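Local coordinates for citrate lyase subunit beta-like protein (Mycobacterium tuberculosis H37Rv, PDB 6ARB), which probably acts as a magnesium-dependent lyase of the HpcH/HpaI aldolase family, binds coenzyme A and pyruvate in this crystal, and may play a role in fatty acid biosynthesis, at residues W18-A23 / V213-H218; V39-E44 / E67-R72; A188-I193 / P219-V224. All blocks are in the same frame, centred on the assembly; numbering follows the deposited sequence.

Contact 1 of 3, residues W18-A23 / V213-H218; sequences WLFCPA and VTVCIH. With COA (coenzyme A), chain F.
W18 and L19 pair in parallel with V215 and C216, joining the first strand of the barrel to the last. Two backbone hydrogen bonds carry the pairing: C216 N gives to W18 O at 2.7 Å, and F20 N to C216 O at 3.0 Å.

Apolar contacts fill in beside this ladder. V213 lays both methyls over one face of the W18 indole, CG1 making a CH-pi contact 3.6 Å from the centroid of the five-membered ring. CG of W18 sits beside its backbone N (chi1 -67°), which turns the ring over V213, while its NE1 binds G15 O. F20 meets V215 obliquely, CD2 lying 3.4 Å from V215 CG1; a flat ring suits this place because C2P of coenzyme A rests over the centre of one of its faces. L19 uses CD1 to touch the backbone at H218.

Polar contacts gather where the strands end. N6A of the adenine donates to F20 O at 2.9 Å, and I217 O accepts from OAP at 3.2 Å, with weak bonds from N6A and N8P. H218 suits its position by using both ring nitrogens: ND1 takes the S220 N-H at the turn into the next helix, while NE2 donates to phosphate oxygen O2A at 2.6 Å.

Backbone bonds and apolar side chains together close the TIM barrel, while F20 and I217 carbonyls and the H218 ring, with R28 from outside, take up polar groups of coenzyme A.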
loop_
_atom_site.group_PDB
_atom_site.type_symbol
_atom_site.label_atom_id
_atom_site.label_comp_id
_atom_site.label_asym_id
_atom_site.label_seq_id
_atom_site.Cartn_x
_atom_site.Cartn_y
_atom_site.Cartn_z
ATOM N N TRP A 18 -19.067 5.686 16.872
ATOM C CA TRP A 18 -20.074 4.679 16.543
ATOM C C TRP A 18 -19.828 3.408 17.356
ATOM O O TRP A 18 -18.675 3.040 17.619
ATOM C CB TRP A 18 -20.038 4.349 15.058
ATOM C CG TRP A 18 -20.462 5.469 14.165
ATOM C CD1 TRP A 18 -20.401 6.807 14.424
ATOM C CD2 TRP A 18 -21.028 5.337 12.855
ATOM N NE1 TRP A 18 -20.891 7.522 13.346
ATOM C CE2 TRP A 18 -21.280 6.637 12.373
ATOM C CE3 TRP A 18 -21.338 4.243 12.041
ATOM C CZ2 TRP A 18 -21.836 6.869 11.115
ATOM C CZ3 TRP A 18 -21.890 4.477 10.788
ATOM C CH2 TRP A 18 -22.127 5.778 10.338
ATOM N N LEU A 19 -20.908 2.737 17.749
ATOM C CA LEU A 19 -20.804 1.604 18.662
ATOM C C LEU A 19 -21.577 0.395 18.178
ATOM O O LEU A 19 -22.775 0.486 17.931
ATOM C CB LEU A 19 -21.303 2.001 20.053
ATOM C CG LEU A 19 -21.428 0.950 21.162
ATOM C CD1 LEU A 19 -20.085 0.273 21.458
ATOM C CD2 LEU A 19 -21.960 1.630 22.415
ATOM N N PHE A 20 -20.875 -0.730 18.035
ATOM C CA PHE A 20 -21.510 -2.025 17.790
ATOM C C PHE A 20 -22.281 -2.508 19.023
ATOM O O PHE A 20 -21.772 -2.483 20.132
ATOM C CB PHE A 20 -20.444 -3.088 17.486
ATOM C CG PHE A 20 -20.075 -3.214 16.029
ATOM C CD1 PHE A 20 -20.992 -3.681 15.099
ATOM C CD2 PHE A 20 -18.786 -2.928 15.602
ATOM C CE1 PHE A 20 -20.638 -3.819 13.762
ATOM C CE2 PHE A 20 -18.427 -3.066 14.273
ATOM C CZ PHE A 20 -19.355 -3.512 13.351
ATOM N N CYS A 21 -23.498 -3.004 18.818
ATOM C CA CYS A 21 -24.187 -3.751 19.864
ATOM C C CYS A 21 -24.902 -4.947 19.236
ATOM O O CYS A 21 -25.652 -4.787 18.275
ATOM C CB CYS A 21 -25.165 -2.848 20.621
ATOM S SG CYS A 21 -26.016 -3.638 22.020
ATOM N N PRO A 22 -24.632 -6.157 19.753
ATOM C CA PRO A 22 -25.266 -7.390 19.268
ATOM C C PRO A 22 -26.788 -7.313 19.318
ATOM O O PRO A 22 -27.369 -6.932 20.341
ATOM C CB PRO A 22 -24.772 -8.450 20.258
ATOM C CG PRO A 22 -23.451 -7.930 20.731
ATOM C CD PRO A 22 -23.584 -6.427 20.756
ATOM N N ALA A 23 -27.429 -7.698 18.220
ATOM C CA ALA A 23 -28.882 -7.594 18.116
ATOM C C ALA A 23 -29.648 -8.542 19.048
ATOM O O ALA A 23 -30.859 -8.405 19.200
ATOM C CB ALA A 23 -29.325 -7.787 16.675
ATOM N N VAL A 213 -15.154 8.324 11.216
ATOM C CA VAL A 213 -15.688 7.523 12.307
ATOM C C VAL A 213 -14.648 6.537 12.816
ATOM O O VAL A 213 -13.891 5.962 12.035
ATOM C CB VAL A 213 -16.931 6.729 11.839
ATOM C CG1 VAL A 213 -17.345 5.705 12.899
ATOM C CG2 VAL A 213 -18.082 7.677 11.513
ATOM N N THR A 214 -14.597 6.367 14.136
ATOM C CA THR A 214 -13.894 5.229 14.726
ATOM C C THR A 214 -14.955 4.338 15.366
ATOM O O THR A 214 -15.692 4.765 16.251
ATOM C CB THR A 214 -12.810 5.649 15.756
ATOM O OG1 THR A 214 -11.700 6.249 15.074
ATOM C CG2 THR A 214 -12.280 4.425 16.537
ATOM N N VAL A 215 -15.073 3.113 14.873
ATOM C CA VAL A 215 -16.076 2.199 15.398
ATOM C C VAL A 215 -15.571 1.539 16.668
ATOM O O VAL A 215 -14.431 1.071 16.732
ATOM C CB VAL A 215 -16.418 1.101 14.386
ATOM C CG1 VAL A 215 -17.497 0.174 14.952
ATOM C CG2 VAL A 215 -16.878 1.727 13.080
ATOM N N CYS A 216 -16.453 1.464 17.657
ATOM C CA CYS A 216 -16.118 0.948 18.976
ATOM C C CYS A 216 -16.903 -0.318 19.287
ATOM O O CYS A 216 -17.942 -0.554 18.691
ATOM C CB CYS A 216 -16.474 1.998 20.031
ATOM S SG CYS A 216 -15.616 3.559 19.830
ATOM N N ILE A 217 -16.432 -1.095 20.265
ATOM C CA ILE A 217 -17.139 -2.297 20.687
ATOM C C ILE A 217 -17.532 -2.288 22.189
ATOM O O ILE A 217 -18.065 -3.274 22.701
ATOM C CB ILE A 217 -16.384 -3.599 20.289
ATOM C CG1 ILE A 217 -14.889 -3.514 20.616
ATOM C CG2 ILE A 217 -16.540 -3.874 18.787
ATOM C CD1 ILE A 217 -14.572 -3.437 22.094
ATOM N N HIS A 218 -17.276 -1.174 22.876
ATOM C CA HIS A 218 -17.643 -1.014 24.284
ATOM C C HIS A 218 -17.945 0.461 24.522
ATOM O O HIS A 218 -17.233 1.324 24.004
ATOM C CB HIS A 218 -16.499 -1.477 25.194
ATOM C CG HIS A 218 -16.902 -1.677 26.625
ATOM N ND1 HIS A 218 -17.005 -0.635 27.524
ATOM C CD2 HIS A 218 -17.221 -2.798 27.313
ATOM C CE1 HIS A 218 -17.378 -1.105 28.702
ATOM N NE2 HIS A 218 -17.510 -2.417 28.603
HETATM N N1A COA F . -23.483 -2.083 23.765
HETATM C C2A COA F . -24.209 -1.602 24.792
HETATM N N3A COA F . -23.805 -1.740 26.063
HETATM C C4A COA F . -22.652 -2.378 26.360
HETATM C C5A COA F . -21.869 -2.895 25.326
HETATM C C6A COA F . -22.323 -2.722 24.012
HETATM N N6A COA F . -21.503 -3.259 22.891
HETATM N N7A COA F . -20.780 -3.476 25.886
HETATM C C8A COA F . -20.879 -3.333 27.226
HETATM N N9A COA F . -22.013 -2.677 27.517
HETATM C C1B COA F . -22.469 -2.308 28.836
HETATM C C2B COA F . -22.858 -3.426 29.678
HETATM O O2B COA F . -24.209 -3.669 29.503
HETATM C C3B COA F . -22.650 -2.898 30.995
HETATM O O3B COA F . -23.704 -2.048 31.257
HETATM P P3B COA F . -24.100 -1.748 32.725
HETATM O O7A COA F . -23.166 -2.499 33.645
HETATM O O8A COA F . -25.516 -2.211 32.931
HETATM O O9A COA F . -23.994 -0.256 32.977
HETATM C C4B COA F . -21.434 -2.110 30.870
HETATM O O4B COA F . -21.433 -1.666 29.500
HETATM C C5B COA F . -20.252 -2.908 31.142
HETATM O O5B COA F . -20.247 -4.189 30.661
HETATM P P1A COA F . -18.972 -5.062 30.539
HETATM O O1A COA F . -18.909 -5.968 31.732
HETATM O O2A COA F . -17.747 -4.192 30.505
HETATM O O3A COA F . -19.099 -5.879 29.216
HETATM P P2A COA F . -19.591 -7.377 29.144
HETATM O O4A COA F . -18.699 -8.257 29.992
HETATM O O5A COA F . -21.016 -7.498 29.595
HETATM O O6A COA F . -19.504 -7.884 27.676
HETATM C CBP COA F . -18.851 -7.640 25.322
HETATM C CCP COA F . -18.566 -7.366 26.805
HETATM C CDP COA F . -19.613 -8.953 25.170
HETATM C CEP COA F . -17.577 -7.705 24.520
HETATM C CAP COA F . -19.706 -6.455 24.818
HETATM O OAP COA F . -18.945 -5.311 24.956
HETATM C C9P COA F . -20.098 -6.527 23.355
HETATM O O9P COA F . -21.119 -7.098 23.000
HETATM N N8P COA F . -19.221 -5.915 22.408
HETATM C C7P COA F . -19.528 -5.930 20.970
HETATM C C6P COA F . -19.143 -7.155 20.190
HETATM C C5P COA F . -19.539 -7.097 18.746
HETATM O O5P COA F . -20.548 -6.471 18.431
HETATM N N4P COA F . -18.728 -7.777 17.766
HETATM C C3P COA F . -19.107 -7.707 16.396
HETATM C C2P COA F . -18.431 -6.601 15.617
HETATM S S1P COA F . -16.714 -6.308 16.021
#

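Contact 2 of 3, residues V39-E44 / E67-R72; sequences VILDLE and ERTVVR. With COA (coenzyme A), chain F.
D42 and R72 lie side by side, pointing the same way from paired parallel strands. R72 grips the carboxylate side-on, NE to OD1 at 2.8 Å and NH2 to OD2 at 2.9 Å, although the two planes are 62° apart. E44 OE1 stands over the centre of the guanidinium face, 3.4 Å from R72 CZ, a long salt bridge of charges only. Arginine suits this place because NE and NH2 hold D42 while NH1 remains to hydrogen-bond pyruvate, in keeping with the role of R72 in binding substrate; C2P of coenzyme A merely lies near NH2, at 3.2 Å.

Farther out, E44 N gives to D42 OD1 in an Asx turn, reaching it from the face opposite R72 NE. K100 pairs with E44, and G46 N binds D42 OD2.

A parallel ladder runs from V39 to L43, L43 N reaching R72 O at 2.9 Å. These strands belong to one beta-alpha-beta unit: L41, L43 and V71 pack under helix 52-61, whereas I40 and V70 face the barrel interior beside strands 17-22 and 95-98.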
loop_
_atom_site.group_PDB
_atom_site.type_symbol
_atom_site.label_atom_id
_atom_site.label_comp_id
_atom_site.label_asym_id
_atom_site.label_seq_id
_atom_site.Cartn_x
_atom_site.Cartn_y
_atom_site.Cartn_z
ATOM N N VAL A 39 -25.459 3.926 16.588
ATOM C CA VAL A 39 -25.394 2.523 16.998
ATOM C C VAL A 39 -25.451 1.625 15.774
ATOM O O VAL A 39 -26.240 1.865 14.867
ATOM C CB VAL A 39 -26.564 2.153 17.918
ATOM C CG1 VAL A 39 -26.605 0.643 18.154
ATOM C CG2 VAL A 39 -26.455 2.905 19.228
ATOM N N ILE A 40 -24.591 0.614 15.743
ATOM C CA ILE A 40 -24.671 -0.435 14.741
ATOM C C ILE A 40 -25.230 -1.693 15.385
ATOM O O ILE A 40 -24.517 -2.375 16.133
ATOM C CB ILE A 40 -23.283 -0.802 14.196
ATOM C CG1 ILE A 40 -22.559 0.437 13.661
ATOM C CG2 ILE A 40 -23.417 -1.881 13.124
ATOM C CD1 ILE A 40 -21.055 0.233 13.479
ATOM N N LEU A 41 -26.494 -1.998 15.105
ATOM C CA LEU A 41 -27.106 -3.235 15.589
ATOM C C LEU A 41 -26.636 -4.418 14.735
ATOM O O LEU A 41 -26.790 -4.418 13.513
ATOM C CB LEU A 41 -28.641 -3.115 15.633
ATOM C CG LEU A 41 -29.150 -2.022 16.583
ATOM C CD1 LEU A 41 -30.640 -1.760 16.434
ATOM C CD2 LEU A 41 -28.802 -2.353 18.054
ATOM N N ASP A 42 -26.036 -5.415 15.379
ATOM C CA ASP A 42 -25.342 -6.482 14.651
ATOM C C ASP A 42 -26.108 -7.801 14.548
ATOM O O ASP A 42 -26.439 -8.411 15.561
ATOM C CB ASP A 42 -23.966 -6.738 15.274
ATOM C CG ASP A 42 -23.128 -7.699 14.456
ATOM O OD1 ASP A 42 -23.360 -7.798 13.233
ATOM O OD2 ASP A 42 -22.235 -8.354 15.036
ATOM N N LEU A 43 -26.375 -8.238 13.316
ATOM C CA LEU A 43 -26.967 -9.548 13.085
ATOM C C LEU A 43 -25.909 -10.540 12.614
ATOM O O LEU A 43 -26.188 -11.730 12.483
ATOM C CB LEU A 43 -28.099 -9.484 12.049
ATOM C CG LEU A 43 -29.271 -8.535 12.330
ATOM C CD1 LEU A 43 -30.105 -8.358 11.060
ATOM C CD2 LEU A 43 -30.133 -9.044 13.473
ATOM N N GLU A 44 -24.701 -10.049 12.340
ATOM C CA GLU A 44 -23.619 -10.928 11.890
ATOM C C GLU A 44 -22.789 -11.531 13.039
ATOM O O GLU A 44 -23.340 -12.111 13.969
ATOM C CB GLU A 44 -22.729 -10.235 10.849
ATOM C CG GLU A 44 -22.124 -11.205 9.827
ATOM C CD GLU A 44 -20.670 -10.905 9.505
ATOM O OE1 GLU A 44 -20.033 -10.133 10.258
ATOM O OE2 GLU A 44 -20.158 -11.454 8.498
ATOM N N GLU A 67 -32.515 7.375 12.355
ATOM C CA GLU A 67 -31.615 8.385 11.830
ATOM C C GLU A 67 -30.216 8.265 12.460
ATOM O O GLU A 67 -29.267 8.900 11.997
ATOM C CB GLU A 67 -32.191 9.784 12.041
ATOM C CG GLU A 67 -33.651 9.935 11.619
ATOM C CD GLU A 67 -33.880 9.698 10.130
ATOM O OE1 GLU A 67 -33.512 8.615 9.622
ATOM O OE2 GLU A 67 -34.443 10.599 9.468
ATOM N N ARG A 68 -30.094 7.444 13.503
ATOM C CA ARG A 68 -28.825 7.285 14.223
ATOM C C ARG A 68 -28.504 5.808 14.498
ATOM O O ARG A 68 -27.797 5.471 15.459
ATOM C CB ARG A 68 -28.860 8.061 15.548
ATOM C CG ARG A 68 -28.952 9.572 15.392
ATOM C CD ARG A 68 -27.627 10.179 14.929
ATOM N NE ARG A 68 -27.704 11.635 14.819
ATOM C CZ ARG A 68 -27.722 12.304 13.667
ATOM N NH1 ARG A 68 -27.654 11.651 12.512
ATOM N NH2 ARG A 68 -27.799 13.629 13.671
ATOM N N THR A 69 -29.014 4.935 13.640
ATOM C CA THR A 69 -28.829 3.505 13.812
ATOM C C THR A 69 -28.557 2.874 12.459
ATOM O O THR A 69 -29.208 3.214 11.478
ATOM C CB THR A 69 -30.092 2.853 14.431
ATOM O OG1 THR A 69 -30.510 3.612 15.575
ATOM C CG2 THR A 69 -29.822 1.422 14.853
ATOM N N VAL A 70 -27.573 1.980 12.421
ATOM C CA VAL A 70 -27.234 1.203 11.231
ATOM C C VAL A 70 -27.430 -0.256 11.616
ATOM O O VAL A 70 -27.296 -0.598 12.783
ATOM C CB VAL A 70 -25.764 1.441 10.819
ATOM C CG1 VAL A 70 -25.350 0.498 9.681
ATOM C CG2 VAL A 70 -25.557 2.899 10.440
ATOM N N VAL A 71 -27.785 -1.114 10.664
ATOM C CA VAL A 71 -27.884 -2.541 10.966
ATOM C C VAL A 71 -26.854 -3.340 10.168
ATOM O O VAL A 71 -26.876 -3.331 8.935
ATOM C CB VAL A 71 -29.296 -3.091 10.648
ATOM C CG1 VAL A 71 -29.341 -4.606 10.853
ATOM C CG2 VAL A 71 -30.343 -2.397 11.504
ATOM N N ARG A 72 -25.946 -4.037 10.849
ATOM C CA ARG A 72 -25.038 -4.909 10.104
ATOM C C ARG A 72 -25.721 -6.237 9.804
ATOM O O ARG A 72 -26.024 -7.014 10.710
ATOM C CB ARG A 72 -23.702 -5.144 10.823
ATOM C CG ARG A 72 -22.749 -5.988 9.971
ATOM C CD ARG A 72 -21.336 -6.015 10.506
ATOM N NE ARG A 72 -21.203 -6.899 11.660
ATOM C CZ ARG A 72 -20.040 -7.292 12.168
ATOM N NH1 ARG A 72 -18.908 -6.870 11.625
ATOM N NH2 ARG A 72 -20.013 -8.098 13.229
HETATM N N1A COA F . -23.483 -2.083 23.765
HETATM C C2A COA F . -24.209 -1.602 24.792
HETATM N N3A COA F . -23.805 -1.740 26.063
HETATM C C4A COA F . -22.652 -2.378 26.360
HETATM C C5A COA F . -21.869 -2.895 25.326
HETATM C C6A COA F . -22.323 -2.722 24.012
HETATM N N6A COA F . -21.503 -3.259 22.891
HETATM N N7A COA F . -20.780 -3.476 25.886
HETATM C C8A COA F . -20.879 -3.333 27.226
HETATM N N9A COA F . -22.013 -2.677 27.517
HETATM C C1B COA F . -22.469 -2.308 28.836
HETATM C C2B COA F . -22.858 -3.426 29.678
HETATM O O2B COA F . -24.209 -3.669 29.503
HETATM C C3B COA F . -22.650 -2.898 30.995
HETATM O O3B COA F . -23.704 -2.048 31.257
HETATM P P3B COA F . -24.100 -1.748 32.725
HETATM O O7A COA F . -23.166 -2.499 33.645
HETATM O O8A COA F . -25.516 -2.211 32.931
HETATM O O9A COA F . -23.994 -0.256 32.977
HETATM C C4B COA F . -21.434 -2.110 30.870
HETATM O O4B COA F . -21.433 -1.666 29.500
HETATM C C5B COA F . -20.252 -2.908 31.142
HETATM O O5B COA F . -20.247 -4.189 30.661
HETATM P P1A COA F . -18.972 -5.062 30.539
HETATM O O1A COA F . -18.909 -5.968 31.732
HETATM O O2A COA F . -17.747 -4.192 30.505
HETATM O O3A COA F . -19.099 -5.879 29.216
HETATM P P2A COA F . -19.591 -7.377 29.144
HETATM O O4A COA F . -18.699 -8.257 29.992
HETATM O O5A COA F . -21.016 -7.498 29.595
HETATM O O6A COA F . -19.504 -7.884 27.676
HETATM C CBP COA F . -18.851 -7.640 25.322
HETATM C CCP COA F . -18.566 -7.366 26.805
HETATM C CDP COA F . -19.613 -8.953 25.170
HETATM C CEP COA F . -17.577 -7.705 24.520
HETATM C CAP COA F . -19.706 -6.455 24.818
HETATM O OAP COA F . -18.945 -5.311 24.956
HETATM C C9P COA F . -20.098 -6.527 23.355
HETATM O O9P COA F . -21.119 -7.098 23.000
HETATM N N8P COA F . -19.221 -5.915 22.408
HETATM C C7P COA F . -19.528 -5.930 20.970
HETATM C C6P COA F . -19.143 -7.155 20.190
HETATM C C5P COA F . -19.539 -7.097 18.746
HETATM O O5P COA F . -20.548 -6.471 18.431
HETATM N N4P COA F . -18.728 -7.777 17.766
HETATM C C3P COA F . -19.107 -7.707 16.396
HETATM C C2P COA F . -18.431 -6.601 15.617
HETATM S S1P COA F . -16.714 -6.308 16.021
#

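Contact 3 of 3, residues A188-I193 / P219-V224; sequences AVHLDI and PSQIPV. With COA (coenzyme A), chain F.
A single glutamine amide, that of Q221, makes the one direct hydrogen bond between two pieces of chain otherwise joined largely through water. Its NE2 donates to H190 O at 3.1 Å, nearly straight at 171°, and the oxygen lies in the amide plane of Q221. The chain of Q221 is extended beyond CG, with chi2 -176°, which carries the amide across to the loop. Glutamine suits the position because its two ends do opposite work: NE2 serves residues 188-193, while OE1 accepts from I217 N in the turn before the helix.

Two waters extend the bridge. One accepts from Q221 NE2 at 2.8 Å and lies 2.8 Å from I193 O, to which it can donate. The other donates to I193 O, at 2.6 Å, and is hydrogen-bonded to S220 OG at 2.7 Å; serine suits this place because its hydroxyl gives the water a polar partner on the helix side.

H190 meets Q221 NE2 through CB, at 3.9 Å, with the ring turned so that the amide lies off its edge; E202 at ND1 and D195 at NE2 hold the ring. Beyond it, L191 and D192 meet a second subunit, packing on M259 and G257 of that chain. On the coenzyme A side, P219 brings CD to 3.4 Å from C5A of the adenine.

Such a join, between the loops after two successive strands, belongs to the C-terminal rim of a TIM barrel, where loops and helix starts border the ligand site.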
loop_
_atom_site.group_PDB
_atom_site.type_symbol
_atom_site.label_atom_id
_atom_site.label_comp_id
_atom_site.label_asym_id
_atom_site.label_seq_id
_atom_site.Cartn_x
_atom_site.Cartn_y
_atom_site.Cartn_z
ATOM N N ALA A 188 -11.253 0.856 11.840
ATOM C CA ALA A 188 -11.482 -0.458 12.472
ATOM C C ALA A 188 -11.614 -0.478 13.997
ATOM O O ALA A 188 -11.080 0.383 14.700
ATOM C CB ALA A 188 -10.383 -1.435 12.055
ATOM N N VAL A 189 -12.286 -1.512 14.498
ATOM C CA VAL A 189 -12.545 -1.630 15.937
ATOM C C VAL A 189 -11.261 -1.884 16.734
ATOM O O VAL A 189 -10.295 -2.442 16.206
ATOM C CB VAL A 189 -13.560 -2.754 16.238
ATOM C CG1 VAL A 189 -14.913 -2.462 15.563
ATOM C CG2 VAL A 189 -13.011 -4.101 15.789
ATOM N N HIS A 190 -11.248 -1.453 17.996
ATOM C CA HIS A 190 -10.117 -1.725 18.888
ATOM C C HIS A 190 -10.598 -2.793 19.859
ATOM O O HIS A 190 -11.422 -2.522 20.736
ATOM C CB HIS A 190 -9.691 -0.452 19.630
ATOM C CG HIS A 190 -8.327 -0.526 20.257
ATOM N ND1 HIS A 190 -7.168 -0.255 19.555
ATOM C CD2 HIS A 190 -7.942 -0.801 21.528
ATOM C CE1 HIS A 190 -6.128 -0.384 20.363
ATOM N NE2 HIS A 190 -6.570 -0.715 21.566
ATOM N N LEU A 191 -10.092 -4.011 19.683
ATOM C CA LEU A 191 -10.592 -5.182 20.398
ATOM C C LEU A 191 -10.152 -5.271 21.856
ATOM O O LEU A 191 -10.798 -5.937 22.661
ATOM C CB LEU A 191 -10.166 -6.460 19.678
ATOM C CG LEU A 191 -10.753 -6.701 18.290
ATOM C CD1 LEU A 191 -10.483 -8.135 17.880
ATOM C CD2 LEU A 191 -12.235 -6.424 18.295
ATOM N N ASP A 192 -9.033 -4.630 22.172
ATOM C CA ASP A 192 -8.511 -4.607 23.526
ATOM C C ASP A 192 -9.235 -3.522 24.313
ATOM O O ASP A 192 -8.834 -2.359 24.300
ATOM C CB ASP A 192 -7.004 -4.343 23.510
ATOM C CG ASP A 192 -6.364 -4.529 24.873
ATOM O OD1 ASP A 192 -7.101 -4.668 25.874
ATOM O OD2 ASP A 192 -5.116 -4.530 24.938
ATOM N N ILE A 193 -10.285 -3.927 25.019
ATOM C CA ILE A 193 -11.239 -3.000 25.629
ATOM C C ILE A 193 -10.633 -1.973 26.581
ATOM O O ILE A 193 -10.964 -0.793 26.506
ATOM C CB ILE A 193 -12.334 -3.764 26.375
ATOM C CG1 ILE A 193 -13.200 -4.542 25.378
ATOM C CG2 ILE A 193 -13.177 -2.803 27.215
ATOM C CD1 ILE A 193 -13.940 -5.725 25.986
ATOM N N PRO A 219 -19.017 0.765 25.275
ATOM C CA PRO A 219 -19.404 2.177 25.428
ATOM C C PRO A 219 -18.329 3.017 26.107
ATOM O O PRO A 219 -18.322 4.235 25.946
ATOM C CB PRO A 219 -20.680 2.118 26.288
ATOM C CG PRO A 219 -20.686 0.752 26.892
ATOM C CD PRO A 219 -19.984 -0.146 25.913
ATOM N N SER A 220 -17.436 2.384 26.860
ATOM C CA SER A 220 -16.357 3.125 27.506
ATOM C C SER A 220 -15.376 3.715 26.486
ATOM O O SER A 220 -14.604 4.615 26.806
ATOM C CB SER A 220 -15.611 2.235 28.504
ATOM O OG SER A 220 -14.959 1.179 27.824
ATOM N N GLN A 221 -15.408 3.207 25.260
ATOM C CA GLN A 221 -14.496 3.685 24.232
ATOM C C GLN A 221 -14.939 5.001 23.595
ATOM O O GLN A 221 -14.124 5.741 23.021
ATOM C CB GLN A 221 -14.312 2.606 23.166
ATOM C CG GLN A 221 -13.658 1.343 23.725
ATOM C CD GLN A 221 -13.400 0.320 22.650
ATOM O OE1 GLN A 221 -14.263 0.061 21.813
ATOM N NE2 GLN A 221 -12.200 -0.255 22.651
ATOM N N ILE A 222 -16.228 5.301 23.717
ATOM C CA ILE A 222 -16.818 6.406 22.971
ATOM C C ILE A 222 -16.233 7.759 23.382
ATOM O O ILE A 222 -15.824 8.544 22.526
ATOM C CB ILE A 222 -18.365 6.404 23.057
ATOM C CG1 ILE A 222 -18.933 5.155 22.367
ATOM C CG2 ILE A 222 -18.939 7.675 22.429
ATOM C CD1 ILE A 222 -18.844 5.198 20.851
ATOM N N PRO A 223 -16.165 8.033 24.694
ATOM C CA PRO A 223 -15.520 9.277 25.126
ATOM C C PRO A 223 -14.077 9.413 24.621
ATOM O O PRO A 223 -13.665 10.513 24.268
ATOM C CB PRO A 223 -15.552 9.157 26.649
ATOM C CG PRO A 223 -16.773 8.335 26.901
ATOM C CD PRO A 223 -16.761 7.310 25.830
ATOM N N VAL A 224 -13.329 8.315 24.580
ATOM C CA VAL A 224 -11.961 8.345 24.076
ATOM C C VAL A 224 -11.925 8.794 22.608
ATOM O O VAL A 224 -11.097 9.616 22.210
ATOM C CB VAL A 224 -11.291 6.956 24.198
ATOM C CG1 VAL A 224 -9.888 6.983 23.607
ATOM C CG2 VAL A 224 -11.246 6.509 25.659
HETATM N N1A COA F . -23.483 -2.083 23.765
HETATM C C2A COA F . -24.209 -1.602 24.792
HETATM N N3A COA F . -23.805 -1.740 26.063
HETATM C C4A COA F . -22.652 -2.378 26.360
HETATM C C5A COA F . -21.869 -2.895 25.326
HETATM C C6A COA F . -22.323 -2.722 24.012
HETATM N N6A COA F . -21.503 -3.259 22.891
HETATM N N7A COA F . -20.780 -3.476 25.886
HETATM C C8A COA F . -20.879 -3.333 27.226
HETATM N N9A COA F . -22.013 -2.677 27.517
HETATM C C1B COA F . -22.469 -2.308 28.836
HETATM C C2B COA F . -22.858 -3.426 29.678
HETATM O O2B COA F . -24.209 -3.669 29.503
HETATM C C3B COA F . -22.650 -2.898 30.995
HETATM O O3B COA F . -23.704 -2.048 31.257
HETATM P P3B COA F . -24.100 -1.748 32.725
HETATM O O7A COA F . -23.166 -2.499 33.645
HETATM O O8A COA F . -25.516 -2.211 32.931
HETATM O O9A COA F . -23.994 -0.256 32.977
HETATM C C4B COA F . -21.434 -2.110 30.870
HETATM O O4B COA F . -21.433 -1.666 29.500
HETATM C C5B COA F . -20.252 -2.908 31.142
HETATM O O5B COA F . -20.247 -4.189 30.661
HETATM P P1A COA F . -18.972 -5.062 30.539
HETATM O O1A COA F . -18.909 -5.968 31.732
HETATM O O2A COA F . -17.747 -4.192 30.505
HETATM O O3A COA F . -19.099 -5.879 29.216
HETATM P P2A COA F . -19.591 -7.377 29.144
HETATM O O4A COA F . -18.699 -8.257 29.992
HETATM O O5A COA F . -21.016 -7.498 29.595
HETATM O O6A COA F . -19.504 -7.884 27.676
HETATM C CBP COA F . -18.851 -7.640 25.322
HETATM C CCP COA F . -18.566 -7.366 26.805
HETATM C CDP COA F . -19.613 -8.953 25.170
HETATM C CEP COA F . -17.577 -7.705 24.520
HETATM C CAP COA F . -19.706 -6.455 24.818
HETATM O OAP COA F . -18.945 -5.311 24.956
HETATM C C9P COA F . -20.098 -6.527 23.355
HETATM O O9P COA F . -21.119 -7.098 23.000
HETATM N N8P COA F . -19.221 -5.915 22.408
HETATM C C7P COA F . -19.528 -5.930 20.970
HETATM C C6P COA F . -19.143 -7.155 20.190
HETATM C C5P COA F . -19.539 -7.097 18.746
HETATM O O5P COA F . -20.548 -6.471 18.431
HETATM N N4P COA F . -18.728 -7.777 17.766
HETATM C C3P COA F . -19.107 -7.707 16.396
HETATM C C2P COA F . -18.431 -6.601 15.617
HETATM S S1P COA F . -16.714 -6.308 16.021
HETATM O O HOH W 1 -10.108 0.648 24.239
HETATM O O HOH W 2 -12.242 1.039 27.799
#

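In the fold
From the N terminus, strand 17-22 comes first and pairs with strand 213-216 only near the end of the barrel, so contact 1 closes the longest loop and with it the eight-stranded barrel. Contact 2 falls within that span, joining strands 38-42 and 69-72, with helix 52-61 as the crossover between them; it touches contact 1 directly, since strands 17-22 and 38-42 are neighbours and L19 O lies 2.8 Å from I40 N. Contact 3 opens after strand 184-187 and ends beyond strand 213-216, so its segments alternate with those of contact 1, and V189 packs on V215. Contacts 2 and 3 follow in series, with nearest atoms about 7 Å apart, yet all three border the same coenzyme A.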